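PDB 2VTC: AA9 family lytic polysaccharide monooxygenase cel61B from Hypocrea jecorina, which cleaves cellulose and related polysaccharides oxidatively at their glycosidic bonds, as a secreted copper-dependent lytic monooxygenase that uses a reductant with oxygen or hydrogen peroxide. Local coordinates for residues P68-V77 and A217-I228; V77-S88 and C124-W134. All blocks are in the same frame, centred on the assembly; numbering follows the deposited sequence.

Contact 1: residues P68-V77 and A217-I228; sequences PDQYTTPDIV and ATQLYKPTDPGI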
loop_
_atom_site.group_PDB
_atom_site.type_symbol
_atom_site.label_atom_id
_atom_site.label_comp_id
_atom_site.label_asym_id
_atom_site.label_seq_id
_atom_site.Cartn_x
_atom_site.Cartn_y
_atom_site.Cartn_z
ATOM N N PRO A 68 -14.124 -5.524 -2.622
ATOM C CA PRO A 68 -13.957 -6.541 -3.654
ATOM C C PRO A 68 -14.715 -6.290 -4.968
ATOM O O PRO A 68 -14.229 -6.682 -6.041
ATOM C CB PRO A 68 -14.395 -7.844 -2.951
ATOM C CG PRO A 68 -14.073 -7.583 -1.537
ATOM C CD PRO A 68 -14.409 -6.126 -1.298
ATOM N N ASP A 69 -15.878 -5.631 -4.890
ATOM C CA ASP A 69 -16.625 -5.287 -6.105
ATOM C C ASP A 69 -15.924 -4.189 -6.921
ATOM O O ASP A 69 -16.400 -3.816 -8.005
ATOM C CB ASP A 69 -18.104 -4.925 -5.810
ATOM C CG ASP A 69 -18.273 -3.758 -4.834
ATOM O OD1 ASP A 69 -17.306 -3.076 -4.450
ATOM O OD2 ASP A 69 -19.449 -3.491 -4.434
ATOM N N GLN A 70 -14.807 -3.689 -6.392
ATOM C CA GLN A 70 -13.983 -2.698 -7.097
ATOM C C GLN A 70 -12.596 -3.251 -7.485
ATOM O O GLN A 70 -11.732 -2.487 -7.907
ATOM C CB GLN A 70 -13.811 -1.461 -6.245
ATOM C CG GLN A 70 -15.113 -0.760 -5.902
ATOM C CD GLN A 70 -14.886 0.387 -4.968
ATOM O OE1 GLN A 70 -14.641 0.201 -3.774
ATOM N NE2 GLN A 70 -14.935 1.611 -5.513
ATOM N N TYR A 71 -12.378 -4.555 -7.328
ATOM C CA TYR A 71 -11.049 -5.132 -7.605
ATOM C C TYR A 71 -10.598 -5.064 -9.071
ATOM O O TYR A 71 -9.410 -5.272 -9.347
ATOM C CB TYR A 71 -10.940 -6.575 -7.089
ATOM C CG TYR A 71 -10.833 -6.775 -5.584
ATOM C CD1 TYR A 71 -10.554 -5.732 -4.692
ATOM C CD2 TYR A 71 -10.953 -8.073 -5.058
ATOM C CE1 TYR A 71 -10.440 -5.962 -3.295
ATOM C CE2 TYR A 71 -10.830 -8.304 -3.693
ATOM C CZ TYR A 71 -10.566 -7.274 -2.820
ATOM O OH TYR A 71 -10.447 -7.475 -1.459
ATOM N N THR A 72 -11.524 -4.810 -10.010
ATOM C CA THR A 72 -11.140 -4.685 -11.423
ATOM C C THR A 72 -11.173 -3.238 -11.925
ATOM O O THR A 72 -11.068 -3.029 -13.129
ATOM C CB THR A 72 -12.019 -5.546 -12.354
ATOM O OG1 THR A 72 -13.359 -5.032 -12.366
ATOM C CG2 THR A 72 -12.009 -7.013 -11.909
ATOM N N THR A 73 -11.335 -2.287 -11.007
ATOM C CA THR A 73 -11.515 -0.858 -11.343
ATOM C C THR A 73 -10.247 -0.062 -11.082
ATOM O O THR A 73 -9.386 -0.489 -10.315
ATOM C CB THR A 73 -12.691 -0.204 -10.536
ATOM O OG1 THR A 73 -12.289 0.048 -9.182
ATOM C CG2 THR A 73 -13.970 -1.070 -10.589
ATOM N N PRO A 74 -10.090 1.107 -11.744
ATOM C CA PRO A 74 -8.921 1.945 -11.474
ATOM C C PRO A 74 -8.678 2.317 -10.008
ATOM O O PRO A 74 -7.538 2.551 -9.620
ATOM C CB PRO A 74 -9.203 3.206 -12.322
ATOM C CG PRO A 74 -10.007 2.681 -13.484
ATOM C CD PRO A 74 -10.947 1.680 -12.806
ATOM N N ASP A 75 -9.747 2.357 -9.199
ATOM C CA ASP A 75 -9.626 2.730 -7.806
ATOM C C ASP A 75 -8.753 1.752 -6.983
ATOM O O ASP A 75 -8.208 2.153 -5.960
ATOM C CB ASP A 75 -11.024 2.840 -7.183
ATOM C CG ASP A 75 -11.653 4.226 -7.414
ATOM O OD1 ASP A 75 -10.980 5.114 -8.044
ATOM O OD2 ASP A 75 -12.822 4.417 -6.987
ATOM N N ILE A 76 -8.622 0.504 -7.444
ATOM C CA ILE A 76 -7.774 -0.469 -6.714
ATOM C C ILE A 76 -6.272 -0.190 -6.879
ATOM O O ILE A 76 -5.447 -0.652 -6.107
ATOM C CB ILE A 76 -8.110 -1.949 -7.098
ATOM C CG1 ILE A 76 -7.516 -2.955 -6.080
ATOM C CG2 ILE A 76 -7.555 -2.304 -8.463
ATOM C CD1 ILE A 76 -7.950 -2.711 -4.604
ATOM N N VAL A 77 -5.906 0.596 -7.891
ATOM C CA VAL A 77 -4.482 0.835 -8.126
ATOM C C VAL A 77 -3.823 1.591 -6.956
ATOM O O VAL A 77 -2.897 1.061 -6.319
ATOM C CB VAL A 77 -4.235 1.605 -9.469
ATOM C CG1 VAL A 77 -2.723 1.774 -9.667
ATOM C CG2 VAL A 77 -4.873 0.885 -10.670
ATOM N N ALA A 217 -2.775 -3.996 -11.210
ATOM C CA ALA A 217 -3.457 -3.974 -9.883
ATOM C C ALA A 217 -4.840 -4.605 -9.958
ATOM O O ALA A 217 -5.315 -5.187 -8.967
ATOM C CB ALA A 217 -3.520 -2.570 -9.288
ATOM N N THR A 218 -5.470 -4.503 -11.132
ATOM C CA THR A 218 -6.829 -5.007 -11.371
ATOM C C THR A 218 -6.882 -6.541 -11.494
ATOM O O THR A 218 -7.961 -7.124 -11.634
ATOM C CB THR A 218 -7.442 -4.336 -12.617
ATOM O OG1 THR A 218 -6.563 -4.534 -13.733
ATOM C CG2 THR A 218 -7.621 -2.854 -12.370
ATOM N N GLN A 219 -5.718 -7.182 -11.416
ATOM C CA GLN A 219 -5.597 -8.638 -11.441
ATOM C C GLN A 219 -5.019 -9.204 -10.126
ATOM O O GLN A 219 -4.774 -10.404 -10.029
ATOM C CB GLN A 219 -4.754 -9.087 -12.647
ATOM C CG GLN A 219 -5.449 -8.904 -13.997
ATOM C CD GLN A 219 -4.532 -9.207 -15.200
ATOM O OE1 GLN A 219 -3.561 -9.969 -15.098
ATOM N NE2 GLN A 219 -4.842 -8.604 -16.337
ATOM N N LEU A 220 -4.826 -8.349 -9.123
ATOM C CA LEU A 220 -4.223 -8.808 -7.855
ATOM C C LEU A 220 -5.128 -9.759 -7.090
ATOM O O LEU A 220 -4.656 -10.791 -6.587
ATOM C CB LEU A 220 -3.828 -7.651 -6.944
ATOM C CG LEU A 220 -2.728 -6.726 -7.457
ATOM C CD1 LEU A 220 -2.654 -5.520 -6.560
ATOM C CD2 LEU A 220 -1.341 -7.409 -7.541
ATOM N N TYR A 221 -6.417 -9.411 -7.024
ATOM C CA TYR A 221 -7.375 -10.092 -6.134
ATOM C C TYR A 221 -8.737 -10.334 -6.789
ATOM O O TYR A 221 -9.195 -9.521 -7.604
ATOM C CB TYR A 221 -7.667 -9.230 -4.907
ATOM C CG TYR A 221 -6.474 -8.627 -4.232
ATOM C CD1 TYR A 221 -5.493 -9.446 -3.680
ATOM C CD2 TYR A 221 -6.336 -7.227 -4.119
ATOM C CE1 TYR A 221 -4.383 -8.895 -3.053
ATOM C CE2 TYR A 221 -5.237 -6.661 -3.476
ATOM C CZ TYR A 221 -4.259 -7.519 -2.945
ATOM O OH TYR A 221 -3.165 -7.000 -2.297
ATOM N N LYS A 222 -9.372 -11.445 -6.395
ATOM C CA LYS A 222 -10.759 -11.763 -6.776
ATOM C C LYS A 222 -11.615 -11.863 -5.496
ATOM O O LYS A 222 -11.098 -12.221 -4.428
ATOM C CB LYS A 222 -10.830 -13.065 -7.586
ATOM C CG LYS A 222 -10.106 -12.995 -8.925
ATOM C CD LYS A 222 -10.486 -14.142 -9.840
ATOM C CE LYS A 222 -9.566 -14.197 -11.064
ATOM N NZ LYS A 222 -9.960 -15.250 -12.053
ATOM N N PRO A 223 -12.919 -11.513 -5.576
ATOM C CA PRO A 223 -13.772 -11.536 -4.366
ATOM C C PRO A 223 -13.904 -12.896 -3.671
ATOM O O PRO A 223 -14.300 -12.938 -2.499
ATOM C CB PRO A 223 -15.130 -11.066 -4.891
ATOM C CG PRO A 223 -14.765 -10.224 -6.105
ATOM C CD PRO A 223 -13.668 -11.009 -6.743
ATOM N N THR A 224 -13.550 -13.961 -4.382
ATOM C CA THR A 224 -13.647 -15.341 -3.864
ATOM C C THR A 224 -12.315 -15.988 -3.495
ATOM O O THR A 224 -12.275 -17.190 -3.159
ATOM C CB THR A 224 -14.354 -16.260 -4.889
ATOM O OG1 THR A 224 -13.659 -16.206 -6.147
ATOM C CG2 THR A 224 -15.841 -15.843 -5.067
ATOM N N ASP A 225 -11.213 -15.239 -3.578
ATOM C CA ASP A 225 -9.918 -15.795 -3.199
ATOM C C ASP A 225 -9.925 -16.271 -1.744
ATOM O O ASP A 225 -10.599 -15.671 -0.901
ATOM C CB ASP A 225 -8.809 -14.764 -3.411
ATOM C CG ASP A 225 -8.443 -14.576 -4.883
ATOM O OD1 ASP A 225 -8.811 -15.409 -5.758
ATOM O OD2 ASP A 225 -7.748 -13.568 -5.153
ATOM N N PRO A 226 -9.179 -17.360 -1.447
ATOM C CA PRO A 226 -9.219 -17.955 -0.102
ATOM C C PRO A 226 -8.811 -17.065 1.086
ATOM O O PRO A 226 -9.260 -17.325 2.220
ATOM C CB PRO A 226 -8.313 -19.198 -0.245
ATOM C CG PRO A 226 -7.419 -18.899 -1.409
ATOM C CD PRO A 226 -8.320 -18.137 -2.351
ATOM N N GLY A 227 -7.975 -16.042 0.851
ATOM C CA GLY A 227 -7.569 -15.110 1.894
ATOM C C GLY A 227 -8.336 -13.801 1.846
ATOM O O GLY A 227 -8.099 -12.897 2.657
ATOM N N ILE A 228 -9.270 -13.719 0.894
ATOM C CA ILE A 228 -10.156 -12.558 0.747
ATOM C C ILE A 228 -11.522 -12.850 1.399
ATOM O O ILE A 228 -12.080 -11.998 2.119
ATOM C CB ILE A 228 -10.369 -12.183 -0.755
ATOM C CG1 ILE A 228 -9.067 -11.647 -1.385
ATOM C CG2 ILE A 228 -11.582 -11.203 -0.955
ATOM C CD1 ILE A 228 -8.502 -10.354 -0.784
HETATM O O HOH W 1 -7.334 -6.683 -7.863
#

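Contact 2: residues V77-S88 and C124-W134; sequences VCHKNAAPGAIS and CTTVNKNNLRW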
loop_
_atom_site.group_PDB
_atom_site.type_symbol
_atom_site.label_atom_id
_atom_site.label_comp_id
_atom_site.label_asym_id
_atom_site.label_seq_id
_atom_site.Cartn_x
_atom_site.Cartn_y
_atom_site.Cartn_z
ATOM N N VAL A 77 -5.906 0.596 -7.891
ATOM C CA VAL A 77 -4.482 0.835 -8.126
ATOM C C VAL A 77 -3.823 1.591 -6.956
ATOM O O VAL A 77 -2.897 1.061 -6.319
ATOM C CB VAL A 77 -4.235 1.605 -9.469
ATOM C CG1 VAL A 77 -2.723 1.774 -9.667
ATOM C CG2 VAL A 77 -4.873 0.885 -10.670
ATOM N N CYS A 78 -4.324 2.799 -6.669
ATOM C CA CYS A 78 -3.778 3.682 -5.646
ATOM C C CYS A 78 -4.860 4.388 -4.821
ATOM O O CYS A 78 -4.615 5.427 -4.232
ATOM C CB CYS A 78 -2.817 4.723 -6.255
ATOM S SG CYS A 78 -1.276 4.000 -6.858
ATOM N N HIS A 79 -6.034 3.772 -4.766
ATOM C CA HIS A 79 -7.193 4.260 -3.995
ATOM C C HIS A 79 -8.026 5.272 -4.810
ATOM O O HIS A 79 -7.773 5.494 -6.013
ATOM C CB HIS A 79 -6.798 4.783 -2.609
ATOM C CG HIS A 79 -7.831 4.514 -1.552
ATOM N ND1 HIS A 79 -7.544 3.875 -0.357
ATOM C CD2 HIS A 79 -9.149 4.819 -1.516
ATOM C CE1 HIS A 79 -8.655 3.796 0.363
ATOM N NE2 HIS A 79 -9.641 4.352 -0.319
ATOM N N LYS A 80 -9.045 5.850 -4.171
ATOM C CA LYS A 80 -10.118 6.549 -4.903
ATOM C C LYS A 80 -9.673 7.762 -5.730
ATOM O O LYS A 80 -9.123 8.722 -5.177
ATOM C CB LYS A 80 -11.211 6.980 -3.929
ATOM C CG LYS A 80 -12.458 7.484 -4.621
ATOM C CD LYS A 80 -13.532 7.870 -3.599
ATOM C CE LYS A 80 -14.802 8.310 -4.284
ATOM N NZ LYS A 80 -15.376 7.209 -5.101
ATOM N N ASN A 81 -9.944 7.689 -7.041
ATOM C CA ASN A 81 -9.653 8.811 -7.974
ATOM C C ASN A 81 -8.197 9.288 -7.848
ATOM O O ASN A 81 -7.891 10.485 -7.994
ATOM C CB ASN A 81 -10.613 9.982 -7.712
ATOM C CG ASN A 81 -12.074 9.605 -7.869
ATOM O OD1 ASN A 81 -12.437 8.656 -8.578
ATOM N ND2 ASN A 81 -12.944 10.369 -7.183
ATOM N N ALA A 82 -7.285 8.365 -7.548
ATOM C CA ALA A 82 -5.929 8.744 -7.201
ATOM C C ALA A 82 -5.132 9.260 -8.386
ATOM O O ALA A 82 -5.343 8.839 -9.529
ATOM C CB ALA A 82 -5.167 7.606 -6.537
ATOM N N ALA A 83 -4.208 10.147 -8.059
ATOM C CA ALA A 83 -3.266 10.736 -9.032
ATOM C C ALA A 83 -1.869 10.797 -8.436
ATOM O O ALA A 83 -1.693 10.997 -7.225
ATOM C CB ALA A 83 -3.736 12.139 -9.424
ATOM N N PRO A 84 -0.834 10.623 -9.284
ATOM C CA PRO A 84 0.536 10.613 -8.780
ATOM C C PRO A 84 0.911 11.879 -7.989
ATOM O O PRO A 84 0.453 12.994 -8.311
ATOM C CB PRO A 84 1.387 10.492 -10.058
ATOM C CG PRO A 84 0.490 9.894 -11.051
ATOM C CD PRO A 84 -0.906 10.350 -10.733
ATOM N N GLY A 85 1.729 11.707 -6.953
ATOM C CA GLY A 85 2.313 12.838 -6.235
ATOM C C GLY A 85 3.100 13.690 -7.227
ATOM O O GLY A 85 3.639 13.157 -8.205
ATOM N N ALA A 86 3.169 14.990 -6.948
ATOM C CA ALA A 86 3.760 15.956 -7.883
ATOM C C ALA A 86 5.287 15.916 -7.844
ATOM O O ALA A 86 5.961 16.479 -8.738
ATOM C CB ALA A 86 3.235 17.370 -7.598
ATOM N N ILE A 87 5.844 15.256 -6.825
ATOM C CA ILE A 87 7.295 15.040 -6.708
ATOM C C ILE A 87 7.570 13.593 -6.310
ATOM O O ILE A 87 6.628 12.833 -6.062
ATOM C CB ILE A 87 7.971 15.995 -5.676
ATOM C CG1 ILE A 87 7.468 15.700 -4.236
ATOM C CG2 ILE A 87 7.752 17.472 -6.081
ATOM C CD1 ILE A 87 8.228 16.394 -3.121
ATOM N N SER A 88 8.846 13.217 -6.257
ATOM C CA SER A 88 9.262 11.888 -5.800
ATOM C C SER A 88 10.253 11.964 -4.635
ATOM O O SER A 88 11.118 12.845 -4.603
ATOM C CB SER A 88 9.895 11.120 -6.967
ATOM O OG SER A 88 10.235 9.777 -6.621
ATOM N N CYS A 124 7.537 9.246 -12.404
ATOM C CA CYS A 124 6.316 8.716 -11.768
ATOM C C CYS A 124 5.286 9.819 -11.581
ATOM O O CYS A 124 4.085 9.537 -11.512
ATOM C CB CYS A 124 6.626 7.962 -10.460
ATOM S SG CYS A 124 7.517 6.387 -10.656
ATOM N N THR A 125 5.741 11.078 -11.566
ATOM C CA THR A 125 4.844 12.228 -11.354
ATOM C C THR A 125 3.804 12.408 -12.471
ATOM O O THR A 125 2.786 13.102 -12.290
ATOM C CB THR A 125 5.657 13.538 -11.166
ATOM O OG1 THR A 125 6.255 13.897 -12.420
ATOM C CG2 THR A 125 6.755 13.363 -10.111
ATOM N N THR A 126 4.054 11.788 -13.627
ATOM C CA THR A 126 3.165 11.924 -14.778
ATOM C C THR A 126 2.743 10.578 -15.366
ATOM O O THR A 126 2.219 10.514 -16.463
ATOM C CB THR A 126 3.827 12.799 -15.883
ATOM O OG1 THR A 126 5.107 12.251 -16.179
ATOM C CG2 THR A 126 3.996 14.238 -15.407
ATOM N N VAL A 127 2.958 9.490 -14.617
ATOM C CA VAL A 127 2.675 8.146 -15.098
ATOM C C VAL A 127 1.158 7.919 -15.258
ATOM O O VAL A 127 0.341 8.556 -14.559
ATOM C CB VAL A 127 3.320 7.095 -14.126
ATOM C CG1 VAL A 127 2.474 6.937 -12.861
ATOM C CG2 VAL A 127 3.561 5.767 -14.788
ATOM N N ASN A 128 0.801 7.035 -16.190
ATOM C CA ASN A 128 -0.552 6.518 -16.310
ATOM C C ASN A 128 -0.662 5.340 -15.330
ATOM O O ASN A 128 -0.080 4.274 -15.567
ATOM C CB ASN A 128 -0.807 6.053 -17.753
ATOM C CG ASN A 128 -2.223 5.527 -17.995
ATOM O OD1 ASN A 128 -2.622 5.350 -19.165
ATOM N ND2 ASN A 128 -2.981 5.253 -16.930
ATOM N N LYS A 129 -1.375 5.550 -14.210
ATOM C CA LYS A 129 -1.451 4.508 -13.163
ATOM C C LYS A 129 -1.967 3.158 -13.669
ATOM O O LYS A 129 -1.595 2.102 -13.153
ATOM C CB LYS A 129 -2.307 4.996 -11.981
ATOM C CG LYS A 129 -3.808 5.084 -12.240
ATOM C CD LYS A 129 -4.487 5.730 -11.013
ATOM C CE LYS A 129 -5.983 5.742 -11.202
ATOM N NZ LYS A 129 -6.642 6.363 -10.017
ATOM N N ASN A 130 -2.820 3.191 -14.690
ATOM C CA ASN A 130 -3.444 1.974 -15.192
ATOM C C ASN A 130 -2.470 1.046 -15.941
ATOM O O ASN A 130 -2.769 -0.138 -16.172
ATOM C CB ASN A 130 -4.662 2.346 -16.044
ATOM C CG ASN A 130 -5.688 3.158 -15.259
ATOM O OD1 ASN A 130 -6.125 4.239 -15.697
ATOM N ND2 ASN A 130 -6.056 2.663 -14.091
ATOM N N ASN A 131 -1.302 1.584 -16.296
ATOM C CA ASN A 131 -0.276 0.779 -16.969
ATOM C C ASN A 131 0.784 0.241 -16.023
ATOM O O ASN A 131 1.701 -0.469 -16.443
ATOM C CB ASN A 131 0.387 1.587 -18.095
ATOM C CG ASN A 131 -0.561 1.891 -19.218
ATOM O OD1 ASN A 131 -1.572 1.212 -19.400
ATOM N ND2 ASN A 131 -0.245 2.921 -19.980
ATOM N N LEU A 132 0.666 0.580 -14.738
ATOM C CA LEU A 132 1.625 0.093 -13.740
ATOM C C LEU A 132 1.443 -1.408 -13.504
ATOM O O LEU A 132 0.316 -1.911 -13.488
ATOM C CB LEU A 132 1.496 0.869 -12.429
ATOM C CG LEU A 132 1.921 2.341 -12.472
ATOM C CD1 LEU A 132 1.570 3.043 -11.172
ATOM C CD2 LEU A 132 3.436 2.474 -12.770
ATOM N N ARG A 133 2.564 -2.110 -13.347
ATOM C CA ARG A 133 2.552 -3.565 -13.095
ATOM C C ARG A 133 3.296 -3.838 -11.802
ATOM O O ARG A 133 4.426 -3.418 -11.627
ATOM C CB ARG A 133 3.159 -4.365 -14.270
ATOM C CG ARG A 133 2.510 -4.057 -15.643
ATOM C CD ARG A 133 3.136 -4.870 -16.802
ATOM N NE ARG A 133 2.988 -6.292 -16.521
ATOM C CZ ARG A 133 1.947 -7.028 -16.908
ATOM N NH1 ARG A 133 1.005 -6.499 -17.679
ATOM N NH2 ARG A 133 1.872 -8.303 -16.552
ATOM N N TRP A 134 2.636 -4.523 -10.863
ATOM C CA TRP A 134 3.105 -4.583 -9.495
ATOM C C TRP A 134 3.783 -5.888 -9.134
ATOM O O TRP A 134 3.357 -6.958 -9.558
ATOM C CB TRP A 134 1.879 -4.399 -8.583
ATOM C CG TRP A 134 1.224 -3.096 -8.862
ATOM C CD1 TRP A 134 0.127 -2.878 -9.663
ATOM C CD2 TRP A 134 1.618 -1.820 -8.360
ATOM N NE1 TRP A 134 -0.177 -1.536 -9.707
ATOM C CE2 TRP A 134 0.710 -0.861 -8.902
ATOM C CE3 TRP A 134 2.669 -1.376 -7.531
ATOM C CZ2 TRP A 134 0.813 0.508 -8.630
ATOM C CZ3 TRP A 134 2.763 0.002 -7.260
ATOM C CH2 TRP A 134 1.833 0.919 -7.818
HETATM O O HOH W 2 -6.322 4.361 -7.996
HETATM O O HOH W 3 1.376 14.655 -10.509
#

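Contact 1: residues P68-V77 and A217-I228
Two loops on the outside of the AA9 beta-sandwich pack together here, and Tyr71 of one is clasped by Tyr221, Pro223 and Ile228 of the other. Tyr71 lies flat between two layers. Over one face sits CB of Tyr221, 3.8 Å from the centroid of the Tyr71 ring. CA of Pro68, three residues earlier in the same segment, sits over the centre of the opposite face. The ring of Tyr221 then turns its edge to the face of Tyr71 in an edge-to-face pair, with the planes at 54°. CG of Tyr71 is anti to the carbonyl carbon (chi1 -73°), which carries the ring across to Tyr221. At the far end CD1 of Ile228 comes within 3.5 Å of Tyr71 OH. That hydroxyl bonds to Asn194, and Tyr221 OH bonds to Glu179 and Tyr116, so both phenols are tied to the strands of the core. Pro68 CB also meets Pro223 CB, 3.8 Å apart.

The segment 68-77 runs from a 3-10 turn into the short helix 75-78, while 217-228 is the loop that follows strand 215-216. No direct hydrogen bond joins them. A water bridges instead: it accepts from Tyr221 N (3.0 Å) and lies within hydrogen-bonding distance of Tyr71 O and Ala217 O. Thr218 CA also makes a C-H...O contact with Tyr71 O. The methyl CG2 of Thr218 rests 3.5 Å from Thr72 O. At the helix, Ala217 CB packs against Val77 CA at 3.7 Å, and Ile76 CG2 lies alongside Ala217 and Thr218.

Contact 2: residues V77-S88 and C124-W134
The backbones come nearest at Ala86 and Thr125, with CA atoms 5.2 Å apart, and stand 6.9 Å apart at the CA atoms of Val77 and Lys129. Lys129 spans the wider end. Its chain is extended beyond CG, and NZ donates to Ala82 O at 2.8 Å, tilted 17° from the carbonyl plane. NZ also donates to a water, which in turn accepts from Cys78 N and donates to His79 O. The ammonium thus grips the type II turn His79 to Ala82, which follows helix 75-78. With an alanine here, Ala82 O is likely to lose this donor and the water its link to the second segment, and a gap would probably open where the lysine chain ran.

Both segments are mostly loop and turn on the AA9 beta-sandwich, and 124-134 runs into strand 133-143. CG1 of Val77 meets the edge of the Trp134 ring, 3.9 Å from CZ2. SG of Cys78, in the disulfide to Cys198, also lies near this indole. Towards the other end Pro84 packs on the 3-10 turn, with its CB 3.2 Å from Cys124 O and its CG 4.0 Å from Val127 CG1. Thr125 sets its methyl CG2 3.5 Å from Ala86 O, while its hydroxyl bonds to Ser123. A second water donates to both Pro84 O and Thr125 O.

Contact 2 is nested inside the chain loop closed by contact 1, and their centres are about 17 Å apart. Both use helix 75-78 and share Val77. Across the two, Asp75 OD1 probably bonds to Asn81 N, at 3.0 Å. Ala217 N also packs 3.5 Å from Trp134 CD1. The metal site holds nickel in this crystal and copper in the active enzyme. The nickel is about 9 Å from the side chain of His79 in contact 2 and about 13 Å from that of Pro68 in contact 1. The His79 side chain is about 5 Å from that of the copper ligand Tyr195. The Pro68 side chain is about 7 Å from that of Gln193, which by similarity binds oxygen.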